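Local coordinates for LysM domain protein (Mycobacterium smegmatis, PDB 4OIT) that binds mannose as a bacterial lectin of the beta-prism II fold, built as a domain-swapped dimer, at residues 87-90 and 91-95; 3-6 and 7-11. All coordinates share one frame; numbering follows the deposited sequence.

Contact 1: residues 87-90 and 91-95. With MAN (alpha-D-mannopyranose), chain H.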
ATOM      1  N   VAL B  87     -13.519  19.619  -6.166  1.00 24.21           N
ATOM      2  CA  VAL B  87     -14.530  19.987  -7.157  1.00 24.06           C
ATOM      3  C   VAL B  87     -13.876  20.345  -8.484  1.00 24.18           C
ATOM      4  O   VAL B  87     -13.030  21.240  -8.543  1.00 24.21           O
ATOM      5  CB  VAL B  87     -15.386  21.185  -6.686  1.00 23.98           C
ATOM      6  CG1 VAL B  87     -16.510  21.468  -7.673  1.00 23.97           C
ATOM      7  CG2 VAL B  87     -15.966  20.926  -5.305  1.00 23.90           C
ATOM      8  N   LEU B  88     -14.270  19.632  -9.538  1.00 24.14           N
ATOM      9  CA  LEU B  88     -13.919  19.993 -10.910  1.00 24.36           C
ATOM     10  C   LEU B  88     -15.037  20.886 -11.443  1.00 24.97           C
ATOM     11  O   LEU B  88     -16.153  20.421 -11.678  1.00 25.25           O
ATOM     12  CB  LEU B  88     -13.754  18.744 -11.785  1.00 23.88           C
ATOM     13  CG  LEU B  88     -13.400  18.967 -13.262  1.00 23.50           C
ATOM     14  CD1 LEU B  88     -12.095  19.730 -13.426  1.00 23.49           C
ATOM     15  CD2 LEU B  88     -13.335  17.640 -14.004  1.00 23.31           C
ATOM     16  N   GLN B  89     -14.729  22.167 -11.631  1.00 25.62           N
ATOM     17  CA  GLN B  89     -15.748  23.188 -11.898  1.00 25.85           C
ATOM     18  C   GLN B  89     -15.980  23.424 -13.388  1.00 26.43           C
ATOM     19  O   GLN B  89     -15.156  23.058 -14.224  1.00 26.59           O
ATOM     20  CB  GLN B  89     -15.350  24.509 -11.236  1.00 25.69           C
ATOM     21  CG  GLN B  89     -14.986  24.388  -9.763  1.00 25.51           C
ATOM     22  CD  GLN B  89     -14.863  25.732  -9.057  1.00 25.23           C
ATOM     23  OE1 GLN B  89     -15.357  25.893  -7.942  1.00 25.29           O
ATOM     24  NE2 GLN B  89     -14.207  26.698  -9.697  1.00 24.86           N
ATOM     25  N   ASP B  90     -17.103  24.065 -13.702  1.00 27.16           N
ATOM     26  CA  ASP B  90     -17.456  24.402 -15.087  1.00 27.67           C
ATOM     27  C   ASP B  90     -16.561  25.497 -15.691  1.00 27.39           C
ATOM     28  O   ASP B  90     -16.527  25.657 -16.909  1.00 27.57           O
ATOM     29  CB  ASP B  90     -18.931  24.820 -15.185  1.00 28.41           C
ATOM     30  CG  ASP B  90     -19.895  23.650 -15.001  1.00 29.14           C
ATOM     31  OD1 ASP B  90     -19.551  22.507 -15.381  1.00 29.88           O
ATOM     32  OD2 ASP B  90     -21.010  23.874 -14.484  1.00 29.88           O
ATOM     33  N   ASP B  91     -15.849  26.248 -14.848  1.00 27.04           N
ATOM     34  CA  ASP B  91     -14.851  27.221 -15.327  1.00 27.03           C
ATOM     35  C   ASP B  91     -13.470  26.589 -15.588  1.00 26.81           C
ATOM     36  O   ASP B  91     -12.505  27.296 -15.879  1.00 26.30           O
ATOM     37  CB  ASP B  91     -14.735  28.424 -14.369  1.00 27.05           C
ATOM     38  CG  ASP B  91     -14.160  28.057 -13.001  1.00 27.23           C
ATOM     39  OD1 ASP B  91     -13.602  26.950 -12.840  1.00 27.22           O
ATOM     40  OD2 ASP B  91     -14.268  28.893 -12.079  1.00 26.92           O
ATOM     41  N   ARG B  92     -13.399  25.260 -15.463  1.00 27.03           N
ATOM     42  CA  ARG B  92     -12.200  24.446 -15.749  1.00 27.18           C
ATOM     43  C   ARG B  92     -11.236  24.306 -14.564  1.00 26.65           C
ATOM     44  O   ARG B  92     -10.278  23.528 -14.629  1.00 26.82           O
ATOM     45  CB  ARG B  92     -11.442  24.950 -16.984  1.00 27.86           C
ATOM     46  CG  ARG B  92     -10.684  23.851 -17.712  1.00 28.51           C
ATOM     47  CD  ARG B  92      -9.989  24.369 -18.959  1.00 29.25           C
ATOM     48  NE  ARG B  92      -8.660  24.899 -18.671  1.00 29.91           N
ATOM     49  CZ  ARG B  92      -7.774  25.263 -19.595  1.00 30.49           C
ATOM     50  NH1 ARG B  92      -8.061  25.160 -20.890  1.00 30.81           N
ATOM     51  NH2 ARG B  92      -6.588  25.731 -19.220  1.00 30.88           N
ATOM     52  N   ASN B  93     -11.491  25.041 -13.484  1.00 25.76           N
ATOM     53  CA  ASN B  93     -10.642  24.983 -12.301  1.00 25.09           C
ATOM     54  C   ASN B  93     -10.887  23.703 -11.508  1.00 24.66           C
ATOM     55  O   ASN B  93     -12.021  23.228 -11.402  1.00 24.46           O
ATOM     56  CB  ASN B  93     -10.874  26.209 -11.406  1.00 24.93           C
ATOM     57  CG  ASN B  93      -9.719  26.477 -10.449  1.00 25.11           C
ATOM     58  OD1 ASN B  93      -8.700  25.781 -10.460  1.00 24.85           O
ATOM     59  ND2 ASN B  93      -9.872  27.501  -9.617  1.00 25.01           N
ATOM     60  N   LEU B  94      -9.804  23.142 -10.979  1.00 24.08           N
ATOM     61  CA  LEU B  94      -9.867  22.041 -10.033  1.00 23.49           C
ATOM     62  C   LEU B  94      -9.508  22.604  -8.670  1.00 23.01           C
ATOM     63  O   LEU B  94      -8.393  23.088  -8.471  1.00 22.86           O
ATOM     64  CB  LEU B  94      -8.896  20.923 -10.418  1.00 23.47           C
ATOM     65  CG  LEU B  94      -8.914  19.677  -9.526  1.00 23.38           C
ATOM     66  CD1 LEU B  94     -10.314  19.097  -9.378  1.00 23.37           C
ATOM     67  CD2 LEU B  94      -7.969  18.624 -10.085  1.00 23.53           C
ATOM     68  N   VAL B  95     -10.457  22.535  -7.741  1.00 22.56           N
ATOM     69  CA  VAL B  95     -10.338  23.203  -6.446  1.00 22.15           C
ATOM     70  C   VAL B  95     -10.636  22.239  -5.304  1.00 21.89           C
ATOM     71  O   VAL B  95     -11.657  21.548  -5.319  1.00 21.53           O
ATOM     72  CB  VAL B  95     -11.327  24.387  -6.339  1.00 22.11           C
ATOM     73  CG1 VAL B  95     -11.069  25.200  -5.077  1.00 22.05           C
ATOM     74  CG2 VAL B  95     -11.242  25.279  -7.569  1.00 22.23           C
TER
HETATM   75  C1  MAN H 201     -11.222  31.045  -9.041  1.00 26.78           C
HETATM   76  C2  MAN H 201     -12.612  30.429  -9.246  1.00 27.00           C
HETATM   77  C3  MAN H 201     -13.264  29.976  -7.946  1.00 26.79           C
HETATM   78  C4  MAN H 201     -12.290  29.154  -7.131  1.00 26.86           C
HETATM   79  C5  MAN H 201     -11.021  29.948  -6.889  1.00 27.01           C
HETATM   80  C6  MAN H 201     -10.010  29.078  -6.155  1.00 27.23           C
HETATM   81  O1  MAN H 201     -11.333  32.386  -8.601  1.00 26.48           O
HETATM   82  O2  MAN H 201     -12.527  29.330 -10.139  1.00 26.92           O
HETATM   83  O3  MAN H 201     -14.424  29.217  -8.219  1.00 26.83           O
HETATM   84  O4  MAN H 201     -12.877  28.851  -5.886  1.00 27.03           O
HETATM   85  O5  MAN H 201     -10.420  30.327  -8.115  1.00 26.89           O
HETATM   86  O6  MAN H 201      -8.783  29.769  -6.061  1.00 27.74           O
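Q89 and D91 meet within the type I turn Q89 to R92, in the hairpin of strands 85-88 and 94-98, part of a beta-prism II mannose site. The glutamine begins close to its own loop: CB lies 3.4 Å from D91 OD1, and CG passes the backbone O of N93, the acceptor of Q89 N. Beyond CG the chain runs out extended (chi2 -169°), its amide carbon CD 3.9 Å from V95 CG2, so the valine methyl lies beside the flat group. At the tip, NE2 donates to mannose O3 at 2.9 Å (N-H...O 163°) and makes a weak bond to mannose O2. It also hydrogen-bonds D91 OD1 at 3.2 Å; OE1 is bonded to Y97 OH. D91 OD1 accepts N93 N too, 2.9 Å away and nearly along the C-O axis, closing an Asx turn; Q89 NE2 comes from the other side of the carboxylate plane, tilted out of it. This grip fixes the rotation of D91, whose other oxygen serves the sugar. N93 ND2 donates to mannose O2 as well, while its OD1 takes E107 N. Among bonds from residues 87-95 to the sugar, the shortest runs from mannose O2 to D91 OD2, 2.6 Å.

Contact 2: residues 3-6 and 7-11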
ATOM      1  N   ASP B   3       5.393 -18.979  18.430  1.00 25.45           N
ATOM      2  CA  ASP B   3       6.302 -19.489  17.404  1.00 25.11           C
ATOM      3  C   ASP B   3       5.610 -19.776  16.071  1.00 24.89           C
ATOM      4  O   ASP B   3       6.265 -20.181  15.108  1.00 24.59           O
ATOM      5  CB  ASP B   3       7.012 -20.757  17.902  1.00 25.14           C
ATOM      6  CG  ASP B   3       6.075 -21.948  18.056  1.00 25.11           C
ATOM      7  OD1 ASP B   3       4.840 -21.771  17.983  1.00 25.21           O
ATOM      8  OD2 ASP B   3       6.579 -23.070  18.259  1.00 25.23           O
ATOM      9  N   THR B   4       4.298 -19.555  16.013  1.00 24.48           N
ATOM     10  CA  THR B   4       3.495 -19.991  14.872  1.00 24.27           C
ATOM     11  C   THR B   4       2.559 -18.910  14.331  1.00 24.34           C
ATOM     12  O   THR B   4       1.912 -18.192  15.093  1.00 24.18           O
ATOM     13  CB  THR B   4       2.663 -21.240  15.241  1.00 23.96           C
ATOM     14  OG1 THR B   4       3.541 -22.285  15.676  1.00 23.89           O
ATOM     15  CG2 THR B   4       1.849 -21.742  14.047  1.00 23.99           C
ATOM     16  N   LEU B   5       2.507 -18.813  13.004  1.00 24.25           N
ATOM     17  CA  LEU B   5       1.466 -18.070  12.303  1.00 24.40           C
ATOM     18  C   LEU B   5       0.720 -19.050  11.411  1.00 24.50           C
ATOM     19  O   LEU B   5       1.332 -19.762  10.617  1.00 24.74           O
ATOM     20  CB  LEU B   5       2.058 -16.950  11.444  1.00 24.52           C
ATOM     21  CG  LEU B   5       2.794 -15.818  12.162  1.00 24.69           C
ATOM     22  CD1 LEU B   5       3.410 -14.879  11.137  1.00 24.90           C
ATOM     23  CD2 LEU B   5       1.891 -15.042  13.108  1.00 24.62           C
ATOM     24  N   THR B   6      -0.600 -19.087  11.557  1.00 24.46           N
ATOM     25  CA  THR B   6      -1.455 -19.981  10.777  1.00 24.27           C
ATOM     26  C   THR B   6      -2.081 -19.227   9.602  1.00 24.12           C
ATOM     27  O   THR B   6      -1.934 -18.011   9.490  1.00 24.03           O
ATOM     28  CB  THR B   6      -2.544 -20.615  11.665  1.00 24.09           C
ATOM     29  OG1 THR B   6      -3.231 -19.591  12.392  1.00 24.00           O
ATOM     30  CG2 THR B   6      -1.909 -21.586  12.651  1.00 24.29           C
ATOM     31  N   ALA B   7      -2.764 -19.960   8.727  1.00 23.91           N
ATOM     32  CA  ALA B   7      -3.306 -19.405   7.483  1.00 23.98           C
ATOM     33  C   ALA B   7      -4.082 -18.108   7.706  1.00 23.87           C
ATOM     34  O   ALA B   7      -5.030 -18.066   8.486  1.00 24.34           O
ATOM     35  CB  ALA B   7      -4.191 -20.432   6.789  1.00 24.00           C
ATOM     36  N   GLY B   8      -3.665 -17.052   7.015  1.00 23.70           N
ATOM     37  CA  GLY B   8      -4.312 -15.745   7.122  1.00 23.53           C
ATOM     38  C   GLY B   8      -3.672 -14.798   8.123  1.00 23.34           C
ATOM     39  O   GLY B   8      -4.004 -13.616   8.149  1.00 23.23           O
ATOM     40  N   GLN B   9      -2.760 -15.302   8.951  1.00 23.46           N
ATOM     41  CA  GLN B   9      -2.091 -14.464   9.954  1.00 23.56           C
ATOM     42  C   GLN B   9      -1.001 -13.598   9.342  1.00 23.62           C
ATOM     43  O   GLN B   9      -0.643 -13.759   8.176  1.00 23.83           O
ATOM     44  CB  GLN B   9      -1.481 -15.317  11.065  1.00 23.17           C
ATOM     45  CG  GLN B   9      -2.493 -15.896  12.033  1.00 23.03           C
ATOM     46  CD  GLN B   9      -1.864 -16.261  13.359  1.00 22.72           C
ATOM     47  OE1 GLN B   9      -1.679 -17.435  13.662  1.00 22.62           O
ATOM     48  NE2 GLN B   9      -1.506 -15.253  14.147  1.00 22.76           N
ATOM     49  N   LYS B  10      -0.480 -12.678  10.145  1.00 24.03           N
ATOM     50  CA  LYS B  10       0.599 -11.802   9.713  1.00 24.35           C
ATOM     51  C   LYS B  10       1.420 -11.270  10.875  1.00 24.76           C
ATOM     52  O   LYS B  10       0.921 -11.132  11.992  1.00 24.81           O
ATOM     53  CB  LYS B  10       0.025 -10.622   8.930  1.00 24.35           C
ATOM     54  CG  LYS B  10      -0.865  -9.703   9.752  1.00 24.31           C
ATOM     55  CD  LYS B  10      -1.449  -8.591   8.902  1.00 24.40           C
ATOM     56  CE  LYS B  10      -2.540  -7.845   9.650  1.00 24.48           C
ATOM     57  NZ  LYS B  10      -3.218  -6.840   8.788  1.00 24.63           N
ATOM     58  N   LEU B  11       2.690 -10.988  10.597  1.00 25.14           N
ATOM     59  CA  LEU B  11       3.483 -10.093  11.428  1.00 25.57           C
ATOM     60  C   LEU B  11       3.286  -8.698  10.869  1.00 26.22           C
ATOM     61  O   LEU B  11       3.387  -8.495   9.663  1.00 26.46           O
ATOM     62  CB  LEU B  11       4.974 -10.437  11.385  1.00 25.40           C
ATOM     63  CG  LEU B  11       5.461 -11.726  12.042  1.00 25.13           C
ATOM     64  CD1 LEU B  11       6.976 -11.794  11.949  1.00 25.18           C
ATOM     65  CD2 LEU B  11       5.012 -11.834  13.490  1.00 25.21           C
TER
HETATM   66  O   HOH W   1      -5.215 -19.156  10.779  1.00 24.13           O
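The side chain of Q9, extended beyond CG, reaches back to T6 and crosses it obliquely, over a type II turn from T6 to Q9. Two backbone-linked bonds define this geometry. Q9 N donates to T6 O at 2.9 Å, closing the turn, and T6 N donates to Q9 OE1, also at 2.9 Å and nearly straight at 172° about the hydrogen. That second donor stands above the carbonyl plane of the Q9 amide, 39° out of it, so the N-H comes in from above the plane and not along a lone pair. T6 OG1 sits between its backbone N and carbonyl carbon (chi1 51°), which brings it 2.9 Å from the same Q9 OE1. A water lies 2.6 Å from T6 OG1 and donates to A7 O, bridging the threonine hydroxyl and the carbonyl of the second residue of the same turn.

L5 lies aslant Q9 too, its CD2 methyl 3.6 Å from Q9 NE2. Its other methyl, CD1, comes 3.9 Å from L11 CG, and there the two leucines cross at about a right angle, both buried. G8 and Q9 both face V58, forming a G1 beta bulge. Strand 10-12 thus leaves the turn along strand 53-58, where L5 also packs on V58, whereas strand 4-6 pairs antiparallel with a strand of the second subunit.

Contact 2 closes before contact 1 opens along the chain, and the two lie on opposite sides of its centre, 48 Å apart between centres and about 32 Å between nearest atoms. They do not touch, yet both meet the second subunit: V87 of contact 1 and T4, L5 and T6 of contact 2 pair antiparallel with its strands, and T4 packs on V87 of that subunit, as expected of a domain-swapped dimer. Their relation to sugar differs. Residues 87-95 supply three of the five residues of an alpha-mannose pocket, whereas residues 3-11 supply none of the residues of either sugar pocket, and G8 lies about 11 Å from a bound beta-mannose.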